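Local coordinates for protein proline dehydrogenase (Bradyrhizobium japonicum USDA 110, PDB 3HAZ) that probably oxidises proline to glutamate in two steps, pairing an FAD-dependent proline dehydrogenase with an NAD-dependent aldehyde dehydrogenase in one chain, at residues A[70-75]-A[921-926]; A[452-457]-A[772-777]. All blocks are in the same frame, centred on the assembly; numbering follows the deposited sequence.

Contact 1. Residues A[70-75]-A[921-926]; sequences STKEGL and HSRIDD
K72 reaches out from the first turn of helix 71-85 and sets its ammonium group on the backbone of R923, in the loop between strand 917-921 and helix 925-934. K72 NZ donates to R923 O at 2.9 Å, approaching with a C=O...N angle of 144° and tilted slightly from the carbonyl plane. The carboxylate of D925, in the first turn of the next helix, adds a long salt bridge: its OD1 stands 3.7 Å from K72 NZ. Backbone carbonyl and carboxylate thus share one lysine, the carbonyl being the closer of the two. K72 leaves its helix with CG anti to the backbone N (chi1 -175°), then bends at its last two torsions, which turns NZ onto the loop.

The apolar part lies next to it. The lysine stem rests against the arginine stem, K72 CG to R923 CG being 3.9 Å. L75, one turn further along the helix, brings a single methyl to R923: CD2 lies 3.2 Å from NH2, oblique to the guanidinium, and 3.7 Å from R923 CD. The charge of that guanidinium is met by a different helix, through a salt bridge from R923 NE to E110.

Each backbone is braced at its turn. S70 and E73 form a capping box at the start of helix 71-85, with E73 N donating to S70 OG and S70 N to E73 OE1, and S922 OG accepts from I924 N in an ST turn.

This is interdomain packing away from the annotated sites: a helix of the region assigned to the DNA-binding domain family of proline dehydrogenase meets a strand-to-helix loop of the aldehyde dehydrogenase part. Helix 106-115 supplies E110 and packs on I924, helix 140-149 touches K72 and E73, and helix 452-463 lies against L75.

Contact 2. Residues A[452-457]-A[772-777]; sequences LLAYLV and TALPEQ
This is a small, mainly apolar contact between the two catalytic units, made where helix 452-463, which follows strand 440-448 of the proline dehydrogenase barrel, meets the start of helix 775-787 in the aldehyde dehydrogenase part. The barrel belongs to the TIM-barrel clan. L774, at the N-cap position of helix 775-787, carries most of the packing. With CG anti to its backbone N (chi1 -175°), it extends both methyls to the barrel helix. CD1 presses on L453, 3.4 Å from its CB, which is tighter than usual for two carbons, and lies 3.7 Å from L453 CD1; the two leucines lie alongside each other, running in opposite senses. The same L774 CD1 also comes 3.9 Å from A454 N, while CD2 lies more loosely over A454, 4.2 Å from its CB. An alanine in place of L774 would probably open a gap beside L453 and A454 and lose the methyl contacts that L774 makes with them.

Helix 106-115 also borders the contact, with T114 against L453, and M813 of helix 804-819 packs on E776. The bound FAD is about 14 Å from the side chain of A454, so the packing is structural and stands apart from the flavin.

The polar link runs through E776, whose chain bends at chi2 (91°) and carries OE2 to 3.8 Å from A454 CB. One water joins the two helices there: it accepts from A454 N at 2.8 Å and donates to E776 OE2 at 2.7 Å.

How the contacts relate
The two contacts lie side by side, their centres about 11 Å apart, and both segments of contact 2 fall, in sequence, between those of contact 1. The order is 70-75, 452-457, 772-777, 921-926, so both join the N-terminal half to the aldehyde dehydrogenase part. On one side helices 71-85 and 452-463 pack together, L75 CD1 lying 3.6 Å from V457 CG2. On the other, R923 N and T772 OG1 make a probable hydrogen bond of 2.8 Å, tying two loops that follow neighbouring strands, 917-921 and 765-769. Together they form one continuous patch of the interdomain interface, away from the annotated sites.

Contact 1. Residues A[70-75]-A[921-926]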
loop_
_atom_site.group_PDB
_atom_site.type_symbol
_atom_site.label_atom_id
_atom_site.label_comp_id
_atom_site.label_asym_id
_atom_site.label_seq_id
_atom_site.Cartn_x
_atom_site.Cartn_y
_atom_site.Cartn_z
ATOM N N SER A 70 23.677 -6.750 27.368
ATOM C CA SER A 70 24.398 -6.311 26.181
ATOM C C SER A 70 25.868 -6.729 26.296
ATOM O O SER A 70 26.330 -7.104 27.377
ATOM C CB SER A 70 24.308 -4.796 26.046
ATOM O OG SER A 70 25.032 -4.154 27.086
ATOM N N THR A 71 26.602 -6.668 25.188
ATOM C CA THR A 71 28.030 -6.938 25.222
ATOM C C THR A 71 28.749 -5.952 26.144
ATOM O O THR A 71 29.693 -6.327 26.844
ATOM C CB THR A 71 28.658 -6.887 23.815
ATOM O OG1 THR A 71 28.410 -5.608 23.224
ATOM C CG2 THR A 71 28.055 -7.966 22.929
ATOM N N LYS A 72 28.300 -4.697 26.153
ATOM C CA LYS A 72 28.914 -3.692 27.014
ATOM C C LYS A 72 28.710 -4.030 28.490
ATOM O O LYS A 72 29.605 -3.840 29.315
ATOM C CB LYS A 72 28.352 -2.295 26.736
ATOM C CG LYS A 72 29.054 -1.201 27.542
ATOM C CD LYS A 72 28.134 -0.036 27.866
ATOM C CE LYS A 72 27.698 0.685 26.616
ATOM N NZ LYS A 72 28.827 1.406 25.992
ATOM N N GLU A 73 27.522 -4.521 28.821
ATOM C CA GLU A 73 27.201 -4.862 30.200
ATOM C C GLU A 73 27.966 -6.101 30.652
ATOM O O GLU A 73 28.455 -6.170 31.782
ATOM C CB GLU A 73 25.693 -5.062 30.358
ATOM C CG GLU A 73 24.929 -3.755 30.296
ATOM C CD GLU A 73 23.431 -3.945 30.187
ATOM O OE1 GLU A 73 22.984 -5.028 29.747
ATOM O OE2 GLU A 73 22.702 -2.999 30.538
ATOM N N GLY A 74 28.064 -7.078 29.761
ATOM C CA GLY A 74 28.855 -8.258 30.033
ATOM C C GLY A 74 30.297 -7.860 30.296
ATOM O O GLY A 74 30.925 -8.346 31.235
ATOM N N LEU A 75 30.826 -6.975 29.457
ATOM C CA LEU A 75 32.210 -6.539 29.587
ATOM C C LEU A 75 32.443 -5.846 30.924
ATOM O O LEU A 75 33.422 -6.130 31.615
ATOM C CB LEU A 75 32.617 -5.616 28.426
ATOM C CG LEU A 75 34.109 -5.246 28.430
ATOM C CD1 LEU A 75 34.688 -5.223 27.024
ATOM C CD2 LEU A 75 34.346 -3.918 29.141
ATOM N N HIS A 921 36.276 9.541 24.498
ATOM C CA HIS A 921 36.562 8.121 24.650
ATOM C C HIS A 921 36.089 7.645 26.011
ATOM O O HIS A 921 36.626 8.056 27.042
ATOM C CB HIS A 921 38.055 7.842 24.490
ATOM C CG HIS A 921 38.433 7.340 23.133
ATOM N ND1 HIS A 921 38.616 8.178 22.053
ATOM C CD2 HIS A 921 38.650 6.084 22.676
ATOM C CE1 HIS A 921 38.939 7.460 20.991
ATOM N NE2 HIS A 921 38.974 6.188 21.346
ATOM N N SER A 922 35.083 6.779 26.002
ATOM C CA SER A 922 34.455 6.318 27.226
ATOM C C SER A 922 33.512 5.174 26.945
ATOM O O SER A 922 32.886 5.120 25.886
ATOM C CB SER A 922 33.674 7.446 27.891
ATOM O OG SER A 922 32.970 6.969 29.032
ATOM N N ARG A 923 33.415 4.265 27.910
ATOM C CA ARG A 923 32.465 3.168 27.857
ATOM C C ARG A 923 31.107 3.668 28.349
ATOM O O ARG A 923 30.070 3.082 28.045
ATOM C CB ARG A 923 32.961 2.015 28.749
ATOM C CG ARG A 923 32.338 0.654 28.468
ATOM C CD ARG A 923 33.179 -0.457 29.104
ATOM N NE ARG A 923 32.977 -0.535 30.546
ATOM C CZ ARG A 923 33.886 -0.970 31.411
ATOM N NH1 ARG A 923 33.600 -1.000 32.701
ATOM N NH2 ARG A 923 35.084 -1.364 30.995
ATOM N N ILE A 924 31.125 4.775 29.089
ATOM C CA ILE A 924 29.962 5.219 29.860
ATOM C C ILE A 924 28.990 6.120 29.085
ATOM O O ILE A 924 29.210 7.325 28.941
ATOM C CB ILE A 924 30.413 5.926 31.152
ATOM C CG1 ILE A 924 31.473 5.080 31.866
ATOM C CG2 ILE A 924 29.221 6.202 32.056
ATOM C CD1 ILE A 924 31.988 5.681 33.170
ATOM N N ASP A 925 27.904 5.527 28.604
ATOM C CA ASP A 925 26.895 6.269 27.851
ATOM C C ASP A 925 26.433 7.549 28.544
ATOM O O ASP A 925 26.288 8.578 27.895
ATOM C CB ASP A 925 25.694 5.378 27.519
ATOM C CG ASP A 925 26.007 4.356 26.441
ATOM O OD1 ASP A 925 26.971 4.564 25.680
ATOM O OD2 ASP A 925 25.288 3.346 26.350
ATOM N N ASP A 926 26.202 7.497 29.854
ATOM C CA ASP A 926 25.746 8.694 30.566
ATOM C C ASP A 926 26.795 9.817 30.559
ATOM O O ASP A 926 26.450 11.000 30.519
ATOM C CB ASP A 926 25.319 8.360 32.002
ATOM C CG ASP A 926 24.049 7.515 32.051
ATOM O OD1 ASP A 926 23.038 7.937 31.457
ATOM O OD2 ASP A 926 24.062 6.432 32.674
#

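Contact 2. Residues A[452-457]-A[772-777]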
loop_
_atom_site.group_PDB
_atom_site.type_symbol
_atom_site.label_atom_id
_atom_site.label_comp_id
_atom_site.label_asym_id
_atom_site.label_seq_id
_atom_site.Cartn_x
_atom_site.Cartn_y
_atom_site.Cartn_z
ATOM N N LEU A 452 43.798 -7.541 28.875
ATOM C CA LEU A 452 42.498 -8.195 28.978
ATOM C C LEU A 452 41.385 -7.514 28.164
ATOM O O LEU A 452 40.675 -8.174 27.408
ATOM C CB LEU A 452 42.072 -8.301 30.437
ATOM C CG LEU A 452 40.667 -8.873 30.626
ATOM C CD1 LEU A 452 40.567 -10.270 30.010
ATOM C CD2 LEU A 452 40.293 -8.882 32.094
ATOM N N LEU A 453 41.223 -6.203 28.338
ATOM C CA LEU A 453 40.114 -5.472 27.706
ATOM C C LEU A 453 40.015 -5.705 26.200
ATOM O O LEU A 453 38.953 -6.052 25.686
ATOM C CB LEU A 453 40.236 -3.972 27.966
ATOM C CG LEU A 453 39.538 -3.296 29.148
ATOM C CD1 LEU A 453 39.607 -1.767 28.965
ATOM C CD2 LEU A 453 38.103 -3.756 29.297
ATOM N N ALA A 454 41.126 -5.496 25.498
ATOM C CA ALA A 454 41.171 -5.694 24.054
ATOM C C ALA A 454 40.701 -7.095 23.670
ATOM O O ALA A 454 39.993 -7.276 22.679
ATOM C CB ALA A 454 42.577 -5.435 23.526
ATOM N N TYR A 455 41.096 -8.081 24.467
ATOM C CA TYR A 455 40.729 -9.466 24.218
ATOM C C TYR A 455 39.259 -9.755 24.560
ATOM O O TYR A 455 38.572 -10.463 23.824
ATOM C CB TYR A 455 41.644 -10.394 25.018
ATOM C CG TYR A 455 41.338 -11.871 24.862
ATOM C CD1 TYR A 455 41.970 -12.633 23.885
ATOM C CD2 TYR A 455 40.431 -12.507 25.703
ATOM C CE1 TYR A 455 41.698 -13.989 23.742
ATOM C CE2 TYR A 455 40.152 -13.861 25.570
ATOM C CZ TYR A 455 40.786 -14.597 24.590
ATOM O OH TYR A 455 40.513 -15.941 24.460
ATOM N N LEU A 456 38.790 -9.229 25.688
ATOM C CA LEU A 456 37.419 -9.472 26.129
ATOM C C LEU A 456 36.398 -9.017 25.092
ATOM O O LEU A 456 35.413 -9.714 24.833
ATOM C CB LEU A 456 37.142 -8.769 27.457
ATOM C CG LEU A 456 37.388 -9.603 28.711
ATOM C CD1 LEU A 456 36.980 -8.817 29.941
ATOM C CD2 LEU A 456 36.628 -10.923 28.630
ATOM N N VAL A 457 36.645 -7.844 24.515
ATOM C CA VAL A 457 35.777 -7.260 23.502
ATOM C C VAL A 457 35.535 -8.235 22.357
ATOM O O VAL A 457 34.392 -8.582 22.043
ATOM C CB VAL A 457 36.401 -5.981 22.912
ATOM C CG1 VAL A 457 35.614 -5.517 21.689
ATOM C CG2 VAL A 457 36.469 -4.894 23.960
ATOM N N THR A 772 37.563 4.336 31.671
ATOM C CA THR A 772 36.910 3.192 31.045
ATOM C C THR A 772 37.308 3.042 29.580
ATOM O O THR A 772 36.923 2.073 28.926
ATOM C CB THR A 772 35.369 3.265 31.118
ATOM O OG1 THR A 772 34.893 4.302 30.245
ATOM C CG2 THR A 772 34.906 3.524 32.546
ATOM N N ALA A 773 38.064 3.998 29.056
ATOM C CA ALA A 773 38.486 3.912 27.663
ATOM C C ALA A 773 39.621 2.905 27.542
ATOM O O ALA A 773 40.455 2.799 28.438
ATOM C CB ALA A 773 38.932 5.273 27.154
ATOM N N LEU A 774 39.651 2.168 26.439
ATOM C CA LEU A 774 40.760 1.259 26.158
ATOM C C LEU A 774 42.007 2.049 25.766
ATOM O O LEU A 774 42.031 2.697 24.717
ATOM C CB LEU A 774 40.371 0.291 25.037
ATOM C CG LEU A 774 41.379 -0.802 24.690
ATOM C CD1 LEU A 774 41.649 -1.681 25.896
ATOM C CD2 LEU A 774 40.876 -1.631 23.515
ATOM N N PRO A 775 43.057 1.999 26.602
ATOM C CA PRO A 775 44.247 2.814 26.314
ATOM C C PRO A 775 44.838 2.619 24.906
ATOM O O PRO A 775 45.294 3.597 24.314
ATOM C CB PRO A 775 45.245 2.384 27.408
ATOM C CG PRO A 775 44.372 1.926 28.534
ATOM C CD PRO A 775 43.193 1.246 27.864
ATOM N N GLU A 776 44.832 1.396 24.383
ATOM C CA GLU A 776 45.389 1.128 23.055
ATOM C C GLU A 776 44.611 1.839 21.942
ATOM O O GLU A 776 45.185 2.232 20.929
ATOM C CB GLU A 776 45.387 -0.374 22.742
ATOM C CG GLU A 776 46.142 -1.244 23.715
ATOM C CD GLU A 776 45.264 -1.764 24.834
ATOM O OE1 GLU A 776 44.710 -0.941 25.588
ATOM O OE2 GLU A 776 45.141 -3.000 24.963
ATOM N N GLN A 777 43.301 1.960 22.112
ATOM C CA GLN A 777 42.479 2.616 21.102
ATOM C C GLN A 777 42.591 4.127 21.247
ATOM O O GLN A 777 42.630 4.851 20.249
ATOM C CB GLN A 777 41.016 2.167 21.191
ATOM C CG GLN A 777 40.797 0.700 20.845
ATOM C CD GLN A 777 41.253 0.345 19.434
ATOM O OE1 GLN A 777 41.578 -0.811 19.146
ATOM N NE2 GLN A 777 41.278 1.337 18.550
HETATM O O HOH W 1 43.551 -4.572 26.556
#